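Local coordinates for protein Beta/alpha-amylase (Paenibacillus polymyxa, PDB 3VOC) that hydrolyses alpha-1,4-glucosidic linkages of starch, its beta-amylase part removing successive maltose units from the non-reducing ends of the chains, at residues E48-G51 / D52-D56; D206-N209 / A210-T214; G365-G368 / F369-I372. All blocks are in the same frame, centred on the assembly; numbering follows the deposited sequence.

Contact 1 (E48-G51 / D52-D56). With CA (calcium ion), chain B.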
loop_
_atom_site.group_PDB
_atom_site.type_symbol
_atom_site.label_atom_id
_atom_site.label_comp_id
_atom_site.label_asym_id
_atom_site.label_seq_id
_atom_site.Cartn_x
_atom_site.Cartn_y
_atom_site.Cartn_z
ATOM N N GLU A 48 -5.612 -16.677 -9.305
ATOM C CA GLU A 48 -6.558 -16.576 -10.419
ATOM C C GLU A 48 -5.775 -16.494 -11.739
ATOM O O GLU A 48 -6.064 -15.663 -12.591
ATOM C CB GLU A 48 -7.496 -15.371 -10.221
ATOM C CG GLU A 48 -8.796 -15.407 -11.047
ATOM C CD GLU A 48 -9.680 -14.175 -10.854
ATOM O OE1 GLU A 48 -9.467 -13.394 -9.886
ATOM O OE2 GLU A 48 -10.607 -13.975 -11.675
ATOM N N SER A 49 -4.784 -17.370 -11.898
ATOM C CA SER A 49 -3.846 -17.275 -13.017
ATOM C C SER A 49 -4.383 -17.890 -14.304
ATOM O O SER A 49 -4.064 -17.425 -15.399
ATOM C CB SER A 49 -2.498 -17.935 -12.683
ATOM O OG SER A 49 -2.642 -19.345 -12.529
ATOM N N ALA A 50 -5.206 -18.923 -14.169
ATOM C CA ALA A 50 -5.573 -19.756 -15.323
ATOM C C ALA A 50 -6.609 -19.095 -16.234
ATOM O O ALA A 50 -6.651 -19.372 -17.438
ATOM C CB ALA A 50 -6.073 -21.127 -14.838
ATOM N N GLY A 51 -7.452 -18.247 -15.656
ATOM C CA GLY A 51 -8.544 -17.626 -16.396
ATOM C C GLY A 51 -9.422 -16.831 -15.455
ATOM O O GLY A 51 -9.361 -17.022 -14.238
ATOM N N ASP A 52 -10.234 -15.939 -16.016
ATOM C CA ASP A 52 -11.144 -15.125 -15.220
ATOM C C ASP A 52 -12.060 -16.047 -14.428
ATOM O O ASP A 52 -12.756 -16.889 -14.996
ATOM C CB ASP A 52 -11.961 -14.171 -16.105
ATOM C CG ASP A 52 -12.748 -13.137 -15.298
ATOM O OD1 ASP A 52 -12.568 -13.036 -14.063
ATOM O OD2 ASP A 52 -13.569 -12.416 -15.903
ATOM N N ASN A 53 -11.987 -15.911 -13.106
ATOM C CA ASN A 53 -12.797 -16.696 -12.169
ATOM C C ASN A 53 -12.489 -18.183 -12.178
ATOM O O ASN A 53 -13.324 -19.005 -11.813
ATOM C CB ASN A 53 -14.292 -16.417 -12.355
ATOM C CG ASN A 53 -14.643 -14.969 -12.101
ATOM O OD1 ASN A 53 -13.885 -14.233 -11.469
ATOM N ND2 ASN A 53 -15.792 -14.551 -12.589
ATOM N N GLN A 54 -11.272 -18.514 -12.591
ATOM C CA GLN A 54 -10.742 -19.845 -12.423
ATOM C C GLN A 54 -9.673 -19.755 -11.331
ATOM O O GLN A 54 -8.573 -19.249 -11.554
ATOM C CB GLN A 54 -10.175 -20.382 -13.742
ATOM C CG GLN A 54 -9.726 -21.810 -13.642
ATOM C CD GLN A 54 -9.239 -22.414 -14.962
ATOM O OE1 GLN A 54 -9.519 -21.916 -16.060
ATOM N NE2 GLN A 54 -8.489 -23.500 -14.843
ATOM N N PHE A 55 -10.011 -20.252 -10.151
ATOM C CA PHE A 55 -9.187 -20.033 -8.963
ATOM C C PHE A 55 -8.373 -21.251 -8.584
ATOM O O PHE A 55 -8.781 -22.389 -8.839
ATOM C CB PHE A 55 -10.080 -19.604 -7.786
ATOM C CG PHE A 55 -10.741 -18.279 -8.000
ATOM C CD1 PHE A 55 -10.038 -17.079 -7.746
ATOM C CD2 PHE A 55 -12.055 -18.211 -8.458
ATOM C CE1 PHE A 55 -10.649 -15.844 -7.965
ATOM C CE2 PHE A 55 -12.663 -16.977 -8.673
ATOM C CZ PHE A 55 -11.949 -15.793 -8.427
ATOM N N ASP A 56 -7.215 -21.002 -7.977
ATOM C CA ASP A 56 -6.413 -22.061 -7.379
ATOM C C ASP A 56 -5.945 -21.539 -6.022
ATOM O O ASP A 56 -5.010 -20.743 -5.947
ATOM C CB ASP A 56 -5.213 -22.401 -8.267
ATOM C CG ASP A 56 -4.395 -23.584 -7.732
ATOM O OD1 ASP A 56 -4.699 -24.109 -6.636
ATOM O OD2 ASP A 56 -3.449 -23.998 -8.422
HETATM CA CA CA B . -12.377 -12.435 -11.875
HETATM O O HOH W 1 -11.585 -11.888 -9.741
HETATM O O HOH W 2 -6.294 -20.267 -11.563
#
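Glu-48, Asp-52 and Asn-53 converge on one calcium ion, each giving a single side-chain oxygen. The metal lies 2.4 Å from Glu-48 OE2, 2.3 Å from Asp-52 OD1 and 2.4 Å from Asn-53 OD1; water 1, Gln-132 and Glu-135 complete the site. With CG anti to the backbone N (chi1 -161°) and the chain extended beyond it, Glu-48 carries its carboxylate across the loop to the ion. Glu-48 OE2 is gripped twice, since Asn-53 N also donates to it at 2.8 Å, on the anti side and 23° out of the carboxylate plane. The other oxygen, OE1, receives water 1 and the indole NH of Trp-44, which should hold the carboxylate against rotation. Phe-55 runs alongside, its CE1 3.3 Å from Glu-48 OE1, with ring and carboxylate planes 42° apart. Exchanging this phenylalanine for an alanine would probably strip the packing from the CB-CG stem of Glu-48 and open a gap beside Leu-136. Behind this shell, Gln-54 N closes a type II turn onto Gly-51 O at 2.9 Å. The loop joins helix 44-47 to helix 58-69, and calcium ties it to helix 127-144, which carries Gln-132, Glu-135 and Leu-136.

Contact 2 (D206-N209 / A210-T214)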
loop_
_atom_site.group_PDB
_atom_site.type_symbol
_atom_site.label_atom_id
_atom_site.label_comp_id
_atom_site.label_asym_id
_atom_site.label_seq_id
_atom_site.Cartn_x
_atom_site.Cartn_y
_atom_site.Cartn_z
ATOM N N ASP A 206 -15.110 27.357 -20.447
ATOM C CA ASP A 206 -14.936 28.776 -20.115
ATOM C C ASP A 206 -14.927 28.983 -18.605
ATOM O O ASP A 206 -14.199 29.836 -18.090
ATOM C CB ASP A 206 -16.021 29.628 -20.774
ATOM C CG ASP A 206 -15.804 29.805 -22.278
ATOM O OD1 ASP A 206 -14.641 29.885 -22.720
ATOM O OD2 ASP A 206 -16.813 29.878 -23.019
ATOM N N LYS A 207 -15.738 28.204 -17.897
ATOM C CA LYS A 207 -15.730 28.259 -16.433
ATOM C C LYS A 207 -14.461 27.663 -15.818
ATOM O O LYS A 207 -14.038 28.084 -14.742
ATOM C CB LYS A 207 -17.018 27.669 -15.858
ATOM C CG LYS A 207 -18.202 28.647 -16.044
ATOM C CD LYS A 207 -19.515 27.965 -15.854
ATOM C CE LYS A 207 -20.644 28.968 -15.729
ATOM N NZ LYS A 207 -21.944 28.220 -15.634
ATOM N N ILE A 208 -13.852 26.704 -16.522
ATOM C CA ILE A 208 -12.535 26.177 -16.127
ATOM C C ILE A 208 -11.478 27.268 -16.277
ATOM O O ILE A 208 -10.708 27.530 -15.346
ATOM C CB ILE A 208 -12.133 24.899 -16.925
ATOM C CG1 ILE A 208 -13.061 23.731 -16.573
ATOM C CG2 ILE A 208 -10.690 24.505 -16.609
ATOM C CD1 ILE A 208 -13.001 22.533 -17.563
ATOM N N ASN A 209 -11.460 27.926 -17.438
ATOM C CA ASN A 209 -10.585 29.085 -17.649
ATOM C C ASN A 209 -10.789 30.162 -16.575
ATOM O O ASN A 209 -9.817 30.737 -16.084
ATOM C CB ASN A 209 -10.823 29.701 -19.034
ATOM C CG ASN A 209 -10.115 28.941 -20.158
ATOM O OD1 ASN A 209 -9.129 28.221 -19.941
ATOM N ND2 ASN A 209 -10.612 29.120 -21.376
ATOM N N ALA A 210 -12.046 30.426 -16.223
ATOM C CA ALA A 210 -12.377 31.423 -15.188
ATOM C C ALA A 210 -11.726 31.077 -13.847
ATOM O O ALA A 210 -11.221 31.952 -13.141
ATOM C CB ALA A 210 -13.902 31.555 -15.027
ATOM N N ALA A 211 -11.723 29.786 -13.512
ATOM C CA ALA A 211 -11.168 29.324 -12.239
ATOM C C ALA A 211 -9.650 29.285 -12.245
ATOM O O ALA A 211 -9.016 29.504 -11.193
ATOM C CB ALA A 211 -11.706 27.946 -11.898
ATOM N N TRP A 212 -9.062 28.979 -13.400
ATOM C CA TRP A 212 -7.622 28.765 -13.455
ATOM C C TRP A 212 -6.805 29.938 -13.991
ATOM O O TRP A 212 -5.594 29.949 -13.832
ATOM C CB TRP A 212 -7.293 27.561 -14.318
ATOM C CG TRP A 212 -7.670 26.238 -13.752
ATOM C CD1 TRP A 212 -8.123 25.958 -12.488
ATOM C CD2 TRP A 212 -7.588 24.992 -14.438
ATOM N NE1 TRP A 212 -8.340 24.596 -12.357
ATOM C CE2 TRP A 212 -8.016 23.983 -13.537
ATOM C CE3 TRP A 212 -7.184 24.624 -15.725
ATOM C CZ2 TRP A 212 -8.066 22.628 -13.895
ATOM C CZ3 TRP A 212 -7.252 23.277 -16.088
ATOM C CH2 TRP A 212 -7.686 22.299 -15.171
ATOM N N GLY A 213 -7.459 30.888 -14.650
ATOM C CA GLY A 213 -6.747 32.031 -15.270
ATOM C C GLY A 213 -6.153 31.660 -16.612
ATOM O O GLY A 213 -5.289 32.359 -17.150
ATOM N N THR A 214 -6.631 30.558 -17.172
ATOM C CA THR A 214 -6.084 30.025 -18.401
ATOM C C THR A 214 -6.872 30.557 -19.601
ATOM O O THR A 214 -7.904 31.206 -19.417
ATOM C CB THR A 214 -6.119 28.486 -18.356
ATOM O OG1 THR A 214 -7.419 28.076 -17.935
ATOM C CG2 THR A 214 -5.078 27.960 -17.339
#
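Ile-208 and Trp-212, one helical turn apart, make the apolar part of this contact. Their side chains run side by side, and the CG2 branch of Ile-208 sits over one face of the Trp-212 indole, a CH-pi contact 3.6 Å from the centroid of the six-membered ring and 13° off its normal. Ile-208 can do this because CG2, not CG1, is the branch anti to the backbone N, which sends the methyl toward the tryptophan. Both side chains also pack on Met-198 and on Ile-222, while Tyr-241 meets the indole edge-to-face and Asp-244 accepts a hydrogen bond from NE1.

Among side-chain hydrogen bonds, Thr-214 OG1 donates to Asn-209 OD1 at 2.6 Å, in the carbonyl plane and on a lone pair, the two side chains crossing at about a right angle. At the other end of the same amide, Asn-209 ND2 reaches Leu-216 O, so both its polar atoms are engaged and its flip state is fixed.

The backbone bonds are those of a helix running out. Ala-210 N to Asp-206 O (2.9 Å) and Trp-212 N to Ile-208 O (2.9 Å) keep the i to i+4 pattern, and Gly-213 N donates to Asn-209 O at 2.8 Å. Gly-213 then leaves the helix with positive phi (81°), and Thr-214 N makes a weak bond to the same Asn-209 O.

Asn-209 thus serves the helix end through both backbone and side chain: its carbonyl receives the last amides, and its amide group ties the departing chain back. The Ile-208/Trp-212 face packs against helix 188-202 and helix 240-268, with the indole N-H satisfied by Asp-244.

Contact 3 (G365-G368 / F369-I372)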
loop_
_atom_site.group_PDB
_atom_site.type_symbol
_atom_site.label_atom_id
_atom_site.label_comp_id
_atom_site.label_asym_id
_atom_site.label_seq_id
_atom_site.Cartn_x
_atom_site.Cartn_y
_atom_site.Cartn_z
ATOM N N GLY A 365 17.070 -3.903 12.864
ATOM C CA GLY A 365 17.502 -4.566 14.080
ATOM C C GLY A 365 18.073 -3.496 14.968
ATOM O O GLY A 365 17.997 -2.309 14.628
ATOM N N GLY A 366 18.655 -3.899 16.093
ATOM C CA GLY A 366 19.273 -2.949 17.014
ATOM C C GLY A 366 18.410 -1.733 17.325
ATOM O O GLY A 366 17.281 -1.855 17.832
ATOM N N SER A 367 18.950 -0.561 16.999
ATOM C CA SER A 367 18.293 0.737 17.221
ATOM C C SER A 367 16.936 0.849 16.527
ATOM O O SER A 367 16.050 1.585 16.992
ATOM C CB SER A 367 19.194 1.874 16.717
ATOM O OG SER A 367 20.414 1.895 17.442
ATOM N N GLY A 368 16.782 0.131 15.413
ATOM C CA GLY A 368 15.506 0.073 14.689
ATOM C C GLY A 368 14.336 -0.325 15.573
ATOM O O GLY A 368 13.257 0.272 15.488
ATOM N N PHE A 369 14.559 -1.307 16.451
ATOM C CA PHE A 369 13.522 -1.767 17.364
ATOM C C PHE A 369 13.125 -0.693 18.384
ATOM O O PHE A 369 11.962 -0.588 18.754
ATOM C CB PHE A 369 13.924 -3.092 18.054
ATOM C CG PHE A 369 14.049 -4.269 17.098
ATOM C CD1 PHE A 369 13.151 -4.432 16.049
ATOM C CD2 PHE A 369 15.054 -5.220 17.260
ATOM C CE1 PHE A 369 13.263 -5.514 15.162
ATOM C CE2 PHE A 369 15.163 -6.304 16.379
ATOM C CZ PHE A 369 14.273 -6.445 15.331
ATOM N N GLN A 370 14.099 0.103 18.823
ATOM C CA GLN A 370 13.847 1.183 19.788
ATOM C C GLN A 370 13.054 2.301 19.121
ATOM O O GLN A 370 12.173 2.901 19.740
ATOM C CB GLN A 370 15.165 1.745 20.349
ATOM C CG GLN A 370 16.213 0.687 20.673
ATOM C CD GLN A 370 17.600 1.258 21.011
ATOM O OE1 GLN A 370 17.771 2.465 21.194
ATOM N NE2 GLN A 370 18.597 0.373 21.094
ATOM N N LYS A 371 13.364 2.594 17.856
ATOM C CA LYS A 371 12.553 3.551 17.108
ATOM C C LYS A 371 11.118 3.069 16.923
ATOM O O LYS A 371 10.183 3.839 17.116
ATOM C CB LYS A 371 13.186 3.926 15.766
ATOM C CG LYS A 371 13.707 5.367 15.744
ATOM C CD LYS A 371 12.540 6.363 15.672
ATOM C CE LYS A 371 13.016 7.793 15.506
ATOM N NZ LYS A 371 13.629 8.359 16.756
ATOM N N ILE A 372 10.950 1.790 16.579
ATOM C CA ILE A 372 9.613 1.223 16.428
ATOM C C ILE A 372 8.880 1.318 17.760
ATOM O O ILE A 372 7.716 1.712 17.804
ATOM C CB ILE A 372 9.627 -0.255 15.925
ATOM C CG1 ILE A 372 10.177 -0.323 14.488
ATOM C CG2 ILE A 372 8.202 -0.841 15.943
ATOM C CD1 ILE A 372 10.757 -1.679 14.123
#
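The side chain of Phe-369 leaves with CG anti to its carbonyl carbon (chi1 -65°), which swings the ring back toward the start of the helix, where one face meets Gly-365. There the CA of Gly-365 lies over the Phe-369 ring, offset toward the rim, in a CH-pi contact 4.0 Å from the centroid and 24° off the ring normal. Phe-369 CE2 makes the nearest approach, 3.7 Å from Gly-365 CA. Ile-372 has the same first torsion, with CG1 anti to the carbonyl carbon, and this lays Ile-372 CG1 3.3 Å from Gly-368 O.

Glycine suits the tight turn itself: a CB on Gly-368 would clash with Gly-365 O, which accepts a bond from Gly-368 N at 2.8 Å, and Gly-366 has positive phi. The first turn is then closed by Phe-369 N donating to Gly-366 O at 3.1 Å, from well above the carbonyl plane. Regular helical bonding follows: Lys-371 N to Ser-367 O at 3.0 Å, nearly straight at 162°, and Ile-372 N to Gly-368 O at 3.0 Å.

Outside the two segments, Gly-366 N is held by Glu-402, and the bent chain of Lys-371 leads its ammonium to a salt bridge with Glu-374. Phe-369 also packs on Leu-386 and on Tyr-409 of helix 403-411, while Ile-372 meets Phe-384 and Ile-410.

This is the opening turn of the helix that links strand 356-359 to strand 383-386, a beta-alpha-beta crossover of the TIM barrel. Ile-372 comes close to Asn-360, a probable substrate-binding residue, consistent with the helix start lying near the C-terminal ends of the strands, where TIM barrels carry their active sites.

Overall arrangement
All three contacts are local, and they lie far apart: the centres of contacts 1 and 3 are about 41 Å apart, on opposite sides of the chain's centre, and the centre of contact 2 is about 48 Å from that of contact 1 and 51 Å from that of contact 3. Contacts 1 and 2 are surface features, whereas contact 3 is partly buried against strand 383-386 and helix 403-411. No two share a helix or strand. Contact 1 is a loop ordered by calcium coordination and hydrogen bonds, contact 2 a helix end closed by an amide and a hydroxyl, and contact 3 a helix start built on glycines and an aromatic ring. Only the first contains residues of the metal site.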